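ATPase BagA (Mycobacterium tuberculosis H37Rv, PDB 6BS3) forms, with its partner BagB, a heterodimeric ATP-hydrolysing complex of the ArsA family whose activity is required for resistance to nitric oxide and elevated glycerol. Local coordinates at residues A245-P249 with Q250-K254. Numbering follows the deposited sequence.
Sequences AHLEP and QDLAK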
loop_
_atom_site.group_PDB
_atom_site.type_symbol
_atom_site.label_atom_id
_atom_site.label_comp_id
_atom_site.label_asym_id
_atom_site.label_seq_id
_atom_site.Cartn_x
_atom_site.Cartn_y
_atom_site.Cartn_z
ATOM N N ALA A 245 -12.202 18.219 -13.709
ATOM C CA ALA A 245 -13.304 17.638 -14.494
ATOM C C ALA A 245 -13.274 18.096 -15.948
ATOM O O ALA A 245 -13.555 17.272 -16.785
ATOM C CB ALA A 245 -14.612 17.989 -13.857
ATOM N N HIS A 246 -13.107 19.399 -16.189
ATOM C CA HIS A 246 -12.955 20.083 -17.508
ATOM C C HIS A 246 -14.276 20.213 -18.266
ATOM O O HIS A 246 -14.261 20.734 -19.351
ATOM C CB HIS A 246 -11.896 19.459 -18.414
ATOM C CG HIS A 246 -10.523 19.915 -18.112
ATOM N ND1 HIS A 246 -9.467 19.073 -18.124
ATOM C CD2 HIS A 246 -10.046 21.117 -17.778
ATOM C CE1 HIS A 246 -8.389 19.729 -17.817
ATOM N NE2 HIS A 246 -8.717 20.972 -17.598
ATOM N N LEU A 247 -15.375 19.754 -17.700
ATOM C CA LEU A 247 -16.639 19.597 -18.431
ATOM C C LEU A 247 -17.711 20.031 -17.460
ATOM O O LEU A 247 -17.585 19.757 -16.280
ATOM C CB LEU A 247 -16.844 18.132 -18.805
ATOM C CG LEU A 247 -16.322 17.713 -20.170
ATOM C CD1 LEU A 247 -16.633 16.263 -20.447
ATOM C CD2 LEU A 247 -16.894 18.583 -21.257
ATOM N N GLU A 248 -18.731 20.676 -17.971
ATOM C CA GLU A 248 -19.812 21.137 -17.089
ATOM C C GLU A 248 -20.700 19.923 -16.708
ATOM O O GLU A 248 -20.817 19.005 -17.529
ATOM C CB GLU A 248 -20.659 22.230 -17.783
ATOM C CG GLU A 248 -19.927 23.536 -18.076
ATOM C CD GLU A 248 -19.358 24.298 -16.891
ATOM O OE1 GLU A 248 -20.070 24.456 -15.873
ATOM O OE2 GLU A 248 -18.194 24.751 -16.989
ATOM N N PRO A 249 -21.338 19.905 -15.499
ATOM C CA PRO A 249 -22.131 18.728 -15.078
ATOM C C PRO A 249 -23.022 18.057 -16.126
ATOM O O PRO A 249 -23.034 16.826 -16.184
ATOM C CB PRO A 249 -22.960 19.267 -13.917
ATOM C CG PRO A 249 -22.087 20.290 -13.303
ATOM C CD PRO A 249 -21.279 20.910 -14.415
ATOM N N GLN A 250 -23.746 18.839 -16.952
ATOM C CA GLN A 250 -24.627 18.297 -17.988
ATOM C C GLN A 250 -23.845 17.663 -19.138
ATOM O O GLN A 250 -24.190 16.563 -19.572
ATOM C CB GLN A 250 -25.610 19.365 -18.498
ATOM C CG GLN A 250 -26.777 19.606 -17.552
ATOM C CD GLN A 250 -27.791 20.539 -18.157
ATOM O OE1 GLN A 250 -27.657 21.768 -18.092
ATOM N NE2 GLN A 250 -28.832 19.975 -18.762
ATOM N N ASP A 251 -22.780 18.345 -19.610
ATOM C CA ASP A 251 -21.897 17.869 -20.680
ATOM C C ASP A 251 -21.136 16.604 -20.257
ATOM O O ASP A 251 -20.897 15.732 -21.096
ATOM C CB ASP A 251 -20.899 18.965 -21.083
ATOM C CG ASP A 251 -21.507 20.208 -21.707
ATOM O OD1 ASP A 251 -22.753 20.267 -21.832
ATOM O OD2 ASP A 251 -20.738 21.127 -22.065
ATOM N N LEU A 252 -20.773 16.506 -18.962
ATOM C CA LEU A 252 -20.056 15.363 -18.402
ATOM C C LEU A 252 -20.947 14.129 -18.312
ATOM O O LEU A 252 -20.524 13.051 -18.734
ATOM C CB LEU A 252 -19.468 15.710 -17.033
ATOM C CG LEU A 252 -18.763 14.570 -16.330
ATOM C CD1 LEU A 252 -17.563 14.109 -17.120
ATOM C CD2 LEU A 252 -18.386 14.963 -14.931
ATOM N N ALA A 253 -22.177 14.293 -17.770
ATOM C CA ALA A 253 -23.167 13.225 -17.607
ATOM C C ALA A 253 -23.496 12.556 -18.940
ATOM O O ALA A 253 -23.620 11.329 -18.986
ATOM C CB ALA A 253 -24.428 13.774 -16.969
ATOM N N LYS A 254 -23.595 13.364 -20.024
ATOM C CA LYS A 254 -23.869 12.889 -21.382
ATOM C C LYS A 254 -22.660 12.148 -21.961
ATOM O O LYS A 254 -22.826 11.039 -22.470
ATOM C CB LYS A 254 -24.285 14.051 -22.302
ATOM C CG LYS A 254 -25.757 14.408 -22.219
ATOM C CD LYS A 254 -26.135 15.421 -23.293
ATOM C CE LYS A 254 -27.616 15.715 -23.309
ATOM N NZ LYS A 254 -28.003 16.545 -24.483
#
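Glu248 and Leu252 join through the first turn of helix 249-255, a helix N-terminus with Glu248 at the N-cap and Pro249 as first helical residue; the Leu247-Leu252 pair, one just before the N-cap and the other in the first turn, forms a hydrophobic staple. Gln250 starts the segment on the helix with its side chain exposed: CB is directed away from the loop, and the chain is extended beyond CG. At Asp251 the apolar part of the side chain does the touching. Its CB rests near Glu248 O and meets CD2 of Leu247 at 4.0 Å, the two side chains crossing at about a right angle. The Asp251 carboxylate stands apart from that of Glu248, with 6.7 Å between Glu248 OE2 and Asp251 OD2, so any repulsion between the like charges is probably modest.

Leu252 carries both parts of the contact. Its amide gives a hydrogen bond of 2.9 Å to Glu248 O, the i to i+4 bond of the opening turn, with the donor nearly in line with the C=O bond (166° at the oxygen). Its CB packs against CB of Leu247 at 4.0 Å. With CG anti to the backbone N (chi1 177°), Leu252 also brings CD1 to within 4.1 Å of CD1 of Leu247. Beyond this pair, Leu252 leans on Ala292, Ile295 and Thr296 of helix 278-302, while Leu247 also packs on an apolar side chain of the other protein chain. The short helix is thereby set against the long one at the surface, away from the nucleotide site. Ala253 adds the next i to i+4 bond of the helix: its N donates to Pro249 O at 3.1 Å, arriving 32° off the carbonyl plane, and its CB sits 3.4 Å from that same Pro249 O.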